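PDB 2FSW: PG_0823 protein from Porphyromonas gingivalis, which probably binds DNA through a winged helix-turn-helix domain of the HxlR type and so is likely to regulate transcription. Local coordinates for residues G24-L29 against R46-I51; L28-Q33 against D58-L63; I69-Y74 against V81-T86. All coordinates share one frame; numbering follows the deposited sequence. Where two conformers were deposited one is given.

Contact 1 of 3, residues G24-L29 against R46-I51; sequences GKWTLL and RAIPGI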
loop_
_atom_site.group_PDB
_atom_site.type_symbol
_atom_site.label_atom_id
_atom_site.label_comp_id
_atom_site.label_asym_id
_atom_site.label_seq_id
_atom_site.Cartn_x
_atom_site.Cartn_y
_atom_site.Cartn_z
ATOM N N GLY B 24 0.657 -3.187 5.427
ATOM C CA GLY B 24 -0.192 -4.329 5.749
ATOM C C GLY B 24 -1.116 -4.753 4.625
ATOM O O GLY B 24 -1.418 -3.953 3.727
ATOM N N LYS B 25 -1.568 -6.005 4.628
ATOM C CA LYS B 25 -2.614 -6.390 3.670
ATOM C C LYS B 25 -3.998 -5.869 4.098
ATOM O O LYS B 25 -4.942 -5.861 3.303
ATOM C CB LYS B 25 -2.632 -7.898 3.397
ATOM C CG LYS B 25 -3.155 -8.778 4.523
ATOM C CD LYS B 25 -3.057 -10.268 4.176
ATOM C CE LYS B 25 -4.023 -10.677 3.060
ATOM N NZ LYS B 25 -3.697 -12.038 2.523
ATOM N N TRP B 26 -4.103 -5.412 5.345
ATOM C CA TRP B 26 -5.389 -4.949 5.870
ATOM C C TRP B 26 -5.461 -3.477 6.239
ATOM O O TRP B 26 -6.555 -2.921 6.323
ATOM C CB TRP B 26 -5.797 -5.791 7.090
ATOM C CG TRP B 26 -5.767 -7.270 6.861
ATOM C CD1 TRP B 26 -4.921 -8.168 7.452
ATOM C CD2 TRP B 26 -6.626 -8.036 5.996
ATOM N NE1 TRP B 26 -5.205 -9.445 7.017
ATOM C CE2 TRP B 26 -6.247 -9.395 6.128
ATOM C CE3 TRP B 26 -7.690 -7.711 5.144
ATOM C CZ2 TRP B 26 -6.883 -10.424 5.427
ATOM C CZ3 TRP B 26 -8.319 -8.728 4.449
ATOM C CH2 TRP B 26 -7.913 -10.072 4.592
ATOM N N THR B 27 -4.308 -2.854 6.472
ATOM C CA THR B 27 -4.246 -1.460 6.946
ATOM C C THR B 27 -5.131 -0.470 6.171
ATOM O O THR B 27 -5.998 0.168 6.754
ATOM C CB THR B 27 -2.790 -0.931 6.983
ATOM O OG1 THR B 27 -1.969 -1.845 7.721
ATOM C CG2 THR B 27 -2.731 0.423 7.657
ATOM N N LEU B 28 -4.889 -0.349 4.866
ATOM C CA LEU B 28 -5.594 0.619 4.036
ATOM C C LEU B 28 -7.060 0.271 3.830
ATOM O O LEU B 28 -7.896 1.171 3.694
ATOM C CB LEU B 28 -4.885 0.796 2.684
ATOM C CG LEU B 28 -3.550 1.527 2.804
ATOM C CD1 LEU B 28 -2.742 1.429 1.509
ATOM C CD2 LEU B 28 -3.804 2.989 3.219
ATOM N N LEU B 29 -7.360 -1.030 3.797
ATOM C CA LEU B 29 -8.744 -1.507 3.664
ATOM C C LEU B 29 -9.594 -1.168 4.888
ATOM O O LEU B 29 -10.764 -0.809 4.767
ATOM C CB LEU B 29 -8.778 -3.031 3.445
ATOM C CG LEU B 29 -8.771 -3.541 1.993
ATOM C CD1 LEU B 29 -8.586 -5.048 1.984
ATOM C CD2 LEU B 29 -10.062 -3.143 1.237
ATOM N N ARG B 46 -17.379 -7.478 9.462
ATOM C CA ARG B 46 -18.266 -7.922 8.383
ATOM C C ARG B 46 -18.079 -7.138 7.080
ATOM O O ARG B 46 -18.410 -7.642 6.006
ATOM C CB ARG B 46 -19.729 -7.908 8.830
ATOM C CG ARG B 46 -20.152 -9.188 9.557
ATOM C CD ARG B 46 -21.629 -9.181 9.910
ATOM N NE ARG B 46 -21.996 -8.005 10.699
ATOM C CZ ARG B 46 -22.024 -7.953 12.031
ATOM N NH1 ARG B 46 -21.704 -9.015 12.762
ATOM N NH2 ARG B 46 -22.370 -6.819 12.635
ATOM N N ALA B 47 -17.538 -5.919 7.177
ATOM C CA ALA B 47 -17.223 -5.103 6.001
ATOM C C ALA B 47 -15.954 -5.573 5.262
ATOM O O ALA B 47 -15.703 -5.165 4.122
ATOM C CB ALA B 47 -17.124 -3.634 6.385
ATOM N N ILE B 48 -15.164 -6.432 5.911
ATOM C CA ILE B 48 -13.968 -7.040 5.308
ATOM C C ILE B 48 -13.978 -8.567 5.537
ATOM O O ILE B 48 -13.227 -9.079 6.379
ATOM C CB ILE B 48 -12.645 -6.414 5.859
ATOM C CG1 ILE B 48 -12.758 -4.878 5.939
ATOM C CG2 ILE B 48 -11.455 -6.818 4.988
ATOM C CD1 ILE B 48 -11.672 -4.181 6.729
ATOM N N PRO B 49 -14.829 -9.303 4.794
ATOM C CA PRO B 49 -14.930 -10.746 5.039
ATOM C C PRO B 49 -13.659 -11.492 4.640
ATOM O O PRO B 49 -13.113 -11.269 3.551
ATOM C CB PRO B 49 -16.120 -11.172 4.169
ATOM C CG PRO B 49 -16.164 -10.142 3.087
ATOM C CD PRO B 49 -15.732 -8.862 3.715
ATOM N N GLY B 50 -13.190 -12.355 5.536
ATOM C CA GLY B 50 -11.976 -13.133 5.310
ATOM C C GLY B 50 -10.854 -12.753 6.258
ATOM O O GLY B 50 -9.929 -13.536 6.472
ATOM N N ILE B 51 -10.919 -11.538 6.806
ATOM C CA ILE B 51 -9.973 -11.115 7.842
ATOM C C ILE B 51 -10.292 -11.833 9.164
ATOM O O ILE B 51 -11.426 -11.787 9.646
ATOM C CB ILE B 51 -9.938 -9.567 8.022
ATOM C CG1 ILE B 51 -8.707 -9.154 8.829
ATOM C CG2 ILE B 51 -11.224 -9.029 8.670
ATOM C CD1 ILE B 51 -8.475 -7.635 8.898
#
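In the winged helix-turn-helix domain, the start of helix 27-34 packs against the turn that links helix 41-47 to helix 53-65, the two helices that form the helix-turn-helix in this fold. Trp26, just before helix 27-34, meets Ile48 and Ile51, the first and last residues of a type II beta turn; the turn's own Ile51 N to Ile48 O bond is weak. Ile51 lies over one face of the indole: its CD1 stands 3.6 Å from the centroid of the five-membered ring of Trp26 and 22° off the ring normal, a CH-pi contact. The torsions account for this placement, since CG1 of Ile51 is anti to the backbone N (chi1 -165°) and the chain continues extended, carrying the methyl across the ring. Ile51 CG1 itself sits 3.6 Å above the plane of the Trp26 indole, over its centre. Gly50, at phi 114°, has the positive backbone angle suited to the third position of such a turn. Helix 53-65 adds Met55 and Glu59 around the indole, while Arg16 of the second subunit packs on Trp26 and hydrogen-bonds Pro49 O, bringing the turn into the dimer interface. Ile48 divides its branches: CG2 approaches Trp26 CZ3 obliquely at 3.7 Å, and CD1 reaches 4.0 Å from the backbone O of Leu29.

Contact 2 of 3, residues L28-Q33 against D58-L63; sequences LLIIFQ and DELKFL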
loop_
_atom_site.group_PDB
_atom_site.type_symbol
_atom_site.label_atom_id
_atom_site.label_comp_id
_atom_site.label_asym_id
_atom_site.label_seq_id
_atom_site.Cartn_x
_atom_site.Cartn_y
_atom_site.Cartn_z
ATOM N N LEU B 28 -4.889 -0.349 4.866
ATOM C CA LEU B 28 -5.594 0.619 4.036
ATOM C C LEU B 28 -7.060 0.271 3.830
ATOM O O LEU B 28 -7.896 1.171 3.694
ATOM C CB LEU B 28 -4.885 0.796 2.684
ATOM C CG LEU B 28 -3.550 1.527 2.804
ATOM C CD1 LEU B 28 -2.742 1.429 1.509
ATOM C CD2 LEU B 28 -3.804 2.989 3.219
ATOM N N LEU B 29 -7.360 -1.030 3.797
ATOM C CA LEU B 29 -8.744 -1.507 3.664
ATOM C C LEU B 29 -9.594 -1.168 4.888
ATOM O O LEU B 29 -10.764 -0.809 4.767
ATOM C CB LEU B 29 -8.778 -3.031 3.445
ATOM C CG LEU B 29 -8.771 -3.541 1.993
ATOM C CD1 LEU B 29 -8.586 -5.048 1.984
ATOM C CD2 LEU B 29 -10.062 -3.143 1.237
ATOM N N ILE B 30 -9.009 -1.314 6.067
ATOM C CA ILE B 30 -9.661 -0.902 7.301
ATOM C C ILE B 30 -10.000 0.594 7.262
ATOM O O ILE B 30 -11.142 0.983 7.543
ATOM C CB ILE B 30 -8.816 -1.305 8.549
ATOM C CG1 ILE B 30 -8.913 -2.825 8.744
ATOM C CG2 ILE B 30 -9.304 -0.565 9.781
ATOM C CD1 ILE B 30 -7.790 -3.476 9.542
ATOM N N ILE B 31 -9.015 1.412 6.878
ATOM C CA ILE B 31 -9.190 2.855 6.790
ATOM C C ILE B 31 -10.268 3.166 5.746
ATOM O O ILE B 31 -11.156 3.979 6.007
ATOM C CB ILE B 31 -7.833 3.606 6.514
ATOM C CG1 ILE B 31 -6.880 3.418 7.709
ATOM C CG2 ILE B 31 -8.064 5.093 6.268
ATOM C CD1 ILE B 31 -5.457 3.925 7.494
ATOM N N PHE B 32 -10.210 2.478 4.601
ATOM C CA PHE B 32 -11.262 2.560 3.575
ATOM C C PHE B 32 -12.659 2.302 4.151
ATOM O O PHE B 32 -13.591 3.077 3.917
ATOM C CB PHE B 32 -10.965 1.609 2.395
ATOM C CG PHE B 32 -12.024 1.619 1.301
ATOM C CD1 PHE B 32 -12.369 2.811 0.643
ATOM C CD2 PHE B 32 -12.646 0.437 0.907
ATOM C CE1 PHE B 32 -13.324 2.831 -0.376
ATOM C CE2 PHE B 32 -13.607 0.439 -0.114
ATOM C CZ PHE B 32 -13.952 1.636 -0.752
ATOM N N GLN B 33 -12.794 1.230 4.928
ATOM C CA GLN B 33 -14.091 0.854 5.495
ATOM C C GLN B 33 -14.605 1.815 6.577
ATOM O O GLN B 33 -15.774 2.215 6.551
ATOM C CB GLN B 33 -14.110 -0.619 5.953
ATOM C CG GLN B 33 -14.280 -1.598 4.789
ATOM C CD GLN B 33 -15.564 -1.349 3.986
ATOM O OE1 GLN B 33 -16.555 -0.820 4.508
ATOM N NE2 GLN B 33 -15.545 -1.721 2.718
ATOM N N ASP B 58 -5.028 -6.706 15.996
ATOM C CA ASP B 58 -3.631 -6.286 15.953
ATOM C C ASP B 58 -3.525 -5.059 15.042
ATOM O O ASP B 58 -2.838 -4.088 15.362
ATOM C CB ASP B 58 -2.726 -7.417 15.457
ATOM C CG ASP B 58 -2.677 -8.601 16.415
ATOM O OD1 ASP B 58 -2.254 -9.685 15.958
ATOM O OD2 ASP B 58 -3.045 -8.466 17.613
ATOM N N GLU B 59 -4.246 -5.104 13.927
ATOM C CA GLU B 59 -4.292 -3.988 12.980
ATOM C C GLU B 59 -5.014 -2.772 13.576
ATOM O O GLU B 59 -4.530 -1.650 13.476
ATOM C CB GLU B 59 -4.922 -4.439 11.661
ATOM C CG GLU B 59 -4.639 -3.526 10.485
ATOM C CD GLU B 59 -3.204 -3.586 10.018
ATOM O OE1 GLU B 59 -2.742 -4.680 9.618
ATOM O OE2 GLU B 59 -2.546 -2.526 10.040
ATOM N N LEU B 60 -6.153 -3.000 14.225
ATOM C CA LEU B 60 -6.838 -1.934 14.967
ATOM C C LEU B 60 -5.948 -1.304 16.043
ATOM O O LEU B 60 -5.959 -0.086 16.210
ATOM C CB LEU B 60 -8.163 -2.425 15.570
ATOM C CG LEU B 60 -9.335 -2.640 14.594
ATOM C CD1 LEU B 60 -10.511 -3.353 15.275
ATOM C CD2 LEU B 60 -9.795 -1.343 13.903
ATOM N N LYS B 61 -5.168 -2.126 16.748
ATOM C CA LYS B 61 -4.221 -1.626 17.755
ATOM C C LYS B 61 -3.109 -0.799 17.115
ATOM O O LYS B 61 -2.802 0.302 17.569
ATOM C CB LYS B 61 -3.599 -2.766 18.572
ATOM C CG LYS B 61 -2.673 -2.255 19.675
ATOM C CD LYS B 61 -1.646 -3.281 20.174
ATOM C CE LYS B 61 -0.454 -3.500 19.210
ATOM N NZ LYS B 61 -0.195 -2.456 18.138
ATOM N N PHE B 62 -2.508 -1.349 16.066
ATOM C CA PHE B 62 -1.479 -0.661 15.284
ATOM C C PHE B 62 -1.942 0.742 14.862
ATOM O O PHE B 62 -1.274 1.732 15.155
ATOM C CB PHE B 62 -1.089 -1.536 14.086
ATOM C CG PHE B 62 -0.076 -0.918 13.166
ATOM C CD1 PHE B 62 1.278 -0.901 13.506
ATOM C CD2 PHE B 62 -0.472 -0.390 11.933
ATOM C CE1 PHE B 62 2.224 -0.342 12.638
ATOM C CE2 PHE B 62 0.462 0.171 11.064
ATOM C CZ PHE B 62 1.813 0.193 11.418
ATOM N N LEU B 63 -3.106 0.816 14.218
ATOM C CA LEU B 63 -3.656 2.083 13.718
ATOM C C LEU B 63 -3.994 3.106 14.807
ATOM O O LEU B 63 -3.852 4.315 14.592
ATOM C CB LEU B 63 -4.884 1.829 12.844
ATOM C CG LEU B 63 -4.710 1.078 11.518
ATOM C CD1 LEU B 63 -6.073 0.679 10.999
ATOM C CD2 LEU B 63 -3.945 1.928 10.491
#
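Ile30 of helix 27-34 sends its two branches to different residues of helix 53-65, within the helical core of the winged-helix domain. The short segments cross at -78° with their axes 10.9 Å apart, so contact is made through side chains at a steep crossing. CG1 of Ile30 is anti to the carbonyl carbon and CG2 anti to the backbone N, so the two branches diverge. CD1, at the end of the longer branch, meets the aliphatic part of Glu59, 3.3 Å from its CG; Ile30 CG2 lies 3.7 Å from Leu63 CD1, with Leu60 CD2 farther off at 4.2 Å. Leu63 likewise uses both methyls: CD1 takes Ile30, and CD2 lies 3.9 Å from Ile31 CD1. All three principal pairs, Ile30 with Glu59 and each isoleucine with Leu63, meet at a slant rather than end-on. In Glu59, chi1 (-162°) sets CG against Ile30 CD1, and the bend at chi2 (71°) turns the carboxylate elsewhere. Beyond the pair, Ile31 also touches Ile96 of helix 93-106, and Leu60 packs on Tyr41 and Leu44 of helix 41-47. The two helices are therefore joined by van der Waals contacts between branched side chains, and Glu59 contributes methylene carbon here while one carboxylate oxygen, OE2, is hydrogen-bonded to Thr27 OG1.

Contact 3 of 3, residues I69-Y74 against V81-T86; sequences IKKKQY and VEYSLT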
loop_
_atom_site.group_PDB
_atom_site.type_symbol
_atom_site.label_atom_id
_atom_site.label_comp_id
_atom_site.label_asym_id
_atom_site.label_seq_id
_atom_site.Cartn_x
_atom_site.Cartn_y
_atom_site.Cartn_z
ATOM N N ILE B 69 -6.651 6.173 13.706
ATOM C CA ILE B 69 -8.041 5.923 14.060
ATOM C C ILE B 69 -8.222 6.212 15.563
ATOM O O ILE B 69 -7.255 6.150 16.330
ATOM C CB ILE B 69 -8.494 4.464 13.704
ATOM C CG1 ILE B 69 -7.990 3.450 14.741
ATOM C CG2 ILE B 69 -8.046 4.067 12.275
ATOM C CD1 ILE B 69 -8.321 2.014 14.432
ATOM N N LYS B 70 -9.441 6.555 15.973
ATOM C CA LYS B 70 -9.746 6.679 17.410
ATOM C C LYS B 70 -10.785 5.663 17.894
ATOM O O LYS B 70 -11.667 5.255 17.139
ATOM C CB LYS B 70 -10.099 8.123 17.818
ATOM C CG LYS B 70 -11.170 8.824 16.977
ATOM C CD LYS B 70 -11.472 10.232 17.524
ATOM C CE LYS B 70 -10.864 11.343 16.666
ATOM N NZ LYS B 70 -11.751 11.659 15.512
ATOM N N LYS B 71 -10.657 5.257 19.153
ATOM C CA LYS B 71 -11.483 4.201 19.749
ATOM C C LYS B 71 -12.402 4.749 20.843
ATOM O O LYS B 71 -11.921 5.351 21.803
ATOM C CB LYS B 71 -10.569 3.113 20.324
ATOM C CG LYS B 71 -11.260 1.964 21.031
ATOM C CD LYS B 71 -10.244 0.949 21.546
ATOM C CE LYS B 71 -9.409 1.508 22.692
ATOM N NZ LYS B 71 -8.549 0.475 23.339
ATOM N N LYS B 72 -13.713 4.552 20.678
ATOM C CA LYS B 72 -14.712 4.914 21.702
ATOM C C LYS B 72 -15.180 3.668 22.446
ATOM O O LYS B 72 -15.728 2.748 21.848
ATOM C CB LYS B 72 -15.939 5.612 21.099
ATOM C CG LYS B 72 -15.668 6.940 20.423
ATOM C CD LYS B 72 -16.531 7.083 19.177
ATOM C CE LYS B 72 -15.679 7.507 18.012
ATOM N NZ LYS B 72 -15.783 6.527 16.893
ATOM N N GLN B 73 -14.967 3.666 23.756
ATOM C CA GLN B 73 -15.397 2.581 24.642
ATOM C C GLN B 73 -16.821 2.827 25.155
ATOM O O GLN B 73 -17.150 3.940 25.571
ATOM C CB GLN B 73 -14.441 2.503 25.834
ATOM C CG GLN B 73 -14.028 1.112 26.242
ATOM C CD GLN B 73 -12.928 0.540 25.368
ATOM O OE1 GLN B 73 -13.050 -0.570 24.851
ATOM N NE2 GLN B 73 -11.844 1.288 25.209
ATOM N N TYR B 74 -17.658 1.793 25.108
ATOM C CA TYR B 74 -18.977 1.809 25.758
ATOM C C TYR B 74 -19.104 0.598 26.703
ATOM O O TYR B 74 -19.428 -0.512 26.265
ATOM C CB TYR B 74 -20.119 1.814 24.728
ATOM C CG TYR B 74 -20.200 3.055 23.860
ATOM C CD1 TYR B 74 -19.539 3.117 22.633
ATOM C CD2 TYR B 74 -20.956 4.158 24.255
ATOM C CE1 TYR B 74 -19.614 4.257 21.827
ATOM C CE2 TYR B 74 -21.040 5.299 23.457
ATOM C CZ TYR B 74 -20.367 5.343 22.245
ATOM O OH TYR B 74 -20.447 6.475 21.456
ATOM N N VAL B 81 -17.332 -1.379 21.069
ATOM C CA VAL B 81 -16.302 -0.438 20.613
ATOM C C VAL B 81 -16.699 0.209 19.291
ATOM O O VAL B 81 -17.152 -0.469 18.368
ATOM C CB VAL B 81 -14.891 -1.076 20.402
ATOM C CG1 VAL B 81 -13.971 -0.786 21.581
ATOM C CG2 VAL B 81 -14.972 -2.574 20.064
ATOM N N GLU B 82 -16.527 1.522 19.213
ATOM C CA GLU B 82 -16.732 2.252 17.973
ATOM C C GLU B 82 -15.416 2.864 17.533
ATOM O O GLU B 82 -14.639 3.335 18.370
ATOM C CB GLU B 82 -17.803 3.330 18.139
ATOM C CG GLU B 82 -19.204 2.770 18.004
ATOM C CD GLU B 82 -20.319 3.761 18.300
ATOM O OE1 GLU B 82 -20.052 4.971 18.483
ATOM O OE2 GLU B 82 -21.484 3.305 18.340
ATOM N N TYR B 83 -15.172 2.822 16.222
ATOM C CA TYR B 83 -13.983 3.413 15.619
ATOM C C TYR B 83 -14.335 4.491 14.600
ATOM O O TYR B 83 -15.313 4.374 13.859
ATOM C CB TYR B 83 -13.120 2.332 14.956
ATOM C CG TYR B 83 -12.486 1.370 15.933
ATOM C CD1 TYR B 83 -11.268 1.672 16.544
ATOM C CD2 TYR B 83 -13.101 0.148 16.248
ATOM C CE1 TYR B 83 -10.679 0.785 17.446
ATOM C CE2 TYR B 83 -12.524 -0.735 17.144
ATOM C CZ TYR B 83 -11.308 -0.417 17.740
ATOM O OH TYR B 83 -10.721 -1.301 18.640
ATOM N N SER B 84 -13.527 5.544 14.579
ATOM C CA SER B 84 -13.612 6.580 13.546
ATOM C C SER B 84 -12.215 7.041 13.186
ATOM O O SER B 84 -11.257 6.742 13.905
ATOM C CB SER B 84 -14.443 7.767 14.023
ATOM O OG SER B 84 -13.940 8.265 15.246
ATOM N N LEU B 85 -12.096 7.766 12.080
ATOM C CA LEU B 85 -10.797 8.281 11.682
ATOM C C LEU B 85 -10.490 9.563 12.441
ATOM O O LEU B 85 -11.381 10.399 12.647
ATOM C CB LEU B 85 -10.716 8.538 10.154
ATOM C CG LEU B 85 -10.802 7.354 9.168
ATOM C CD1 LEU B 85 -10.452 7.795 7.742
ATOM C CD2 LEU B 85 -9.940 6.141 9.582
ATOM N N THR B 86 -9.226 9.704 12.844
ATOM C CA THR B 86 -8.671 10.984 13.278
ATOM C C THR B 86 -8.469 11.926 12.078
ATOM O O THR B 86 -8.583 11.497 10.925
ATOM C CB THR B 86 -7.328 10.794 14.029
ATOM O OG1 THR B 86 -6.361 10.177 13.168
ATOM C CG2 THR B 86 -7.514 9.944 15.290
#
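Lys70 with Ser84 and Lys72 with Glu82 are the two hydrogen-bonded pairs of the antiparallel hairpin formed by strands 69-74 and 80-85, the beta wing of the winged-helix fold. Each pair is closed by two backbone bonds. Lys70 N gives to Ser84 O at 2.8 Å, and Ser84 N returns a longer bond to Lys70 O at 3.2 Å. Lys72 N reaches Glu82 O at 2.8 Å with a nearly straight N-H...O angle of 176°, answered by Glu82 N to Lys72 O at 3.0 Å. These four residues share one face, where two ammonium groups add side-chain bonds: Lys70 NZ donates to Leu85 O at 3.2 Å from 39° above the carbonyl plane, and Lys72 NZ makes a weak bond to Ser84 OG. Bends at chi3 and chi4 fold the Lys70 chain back over the neighbouring strand to reach that carbonyl. Thr86 OG1 bonds Gly67 O and caps the following helix at Gly89 N. On the other face, with Lys71, Gln73, Val81 and Tyr83, Tyr83 CE1 lies 3.7 Å from Lys71 CB; from the strand end, Ile69 CD1 packs on Tyr83 CD1 at 3.6 Å. The other edge of strand 80-85 bonds Ile39 and Tyr41 through the backbone. The central strand is thus held by main-chain bonds on both edges; the Leu85 carbonyl and, weakly, the Ser84 hydroxyl also take a lysine ammonium group, whose charge probably polarises them.

Overall arrangement
Contacts 1 and 2 both start from helix 27-34 and share Leu28 and Leu29; their centres are 7 Å apart. Packing joins them directly, Thr27 CG2 lying 3.4 Å from Leu63 CD2, as does Ile48 CD1 against Ile30 CG1 at 3.7 Å. Contact 3 follows later in the chain, its centre 11 Å from that of contact 2, which it touches through Ile69 CD1 on Leu63 CB (3.8 Å) and Leu85 CD1 on Ile31 CG2 (3.9 Å). Contacts 1 and 3 do not touch, with nearest atoms about 7 Å apart, so contact 2 bridges turn and wing. The second subunit reaches contacts 1 and 2 but not contact 3.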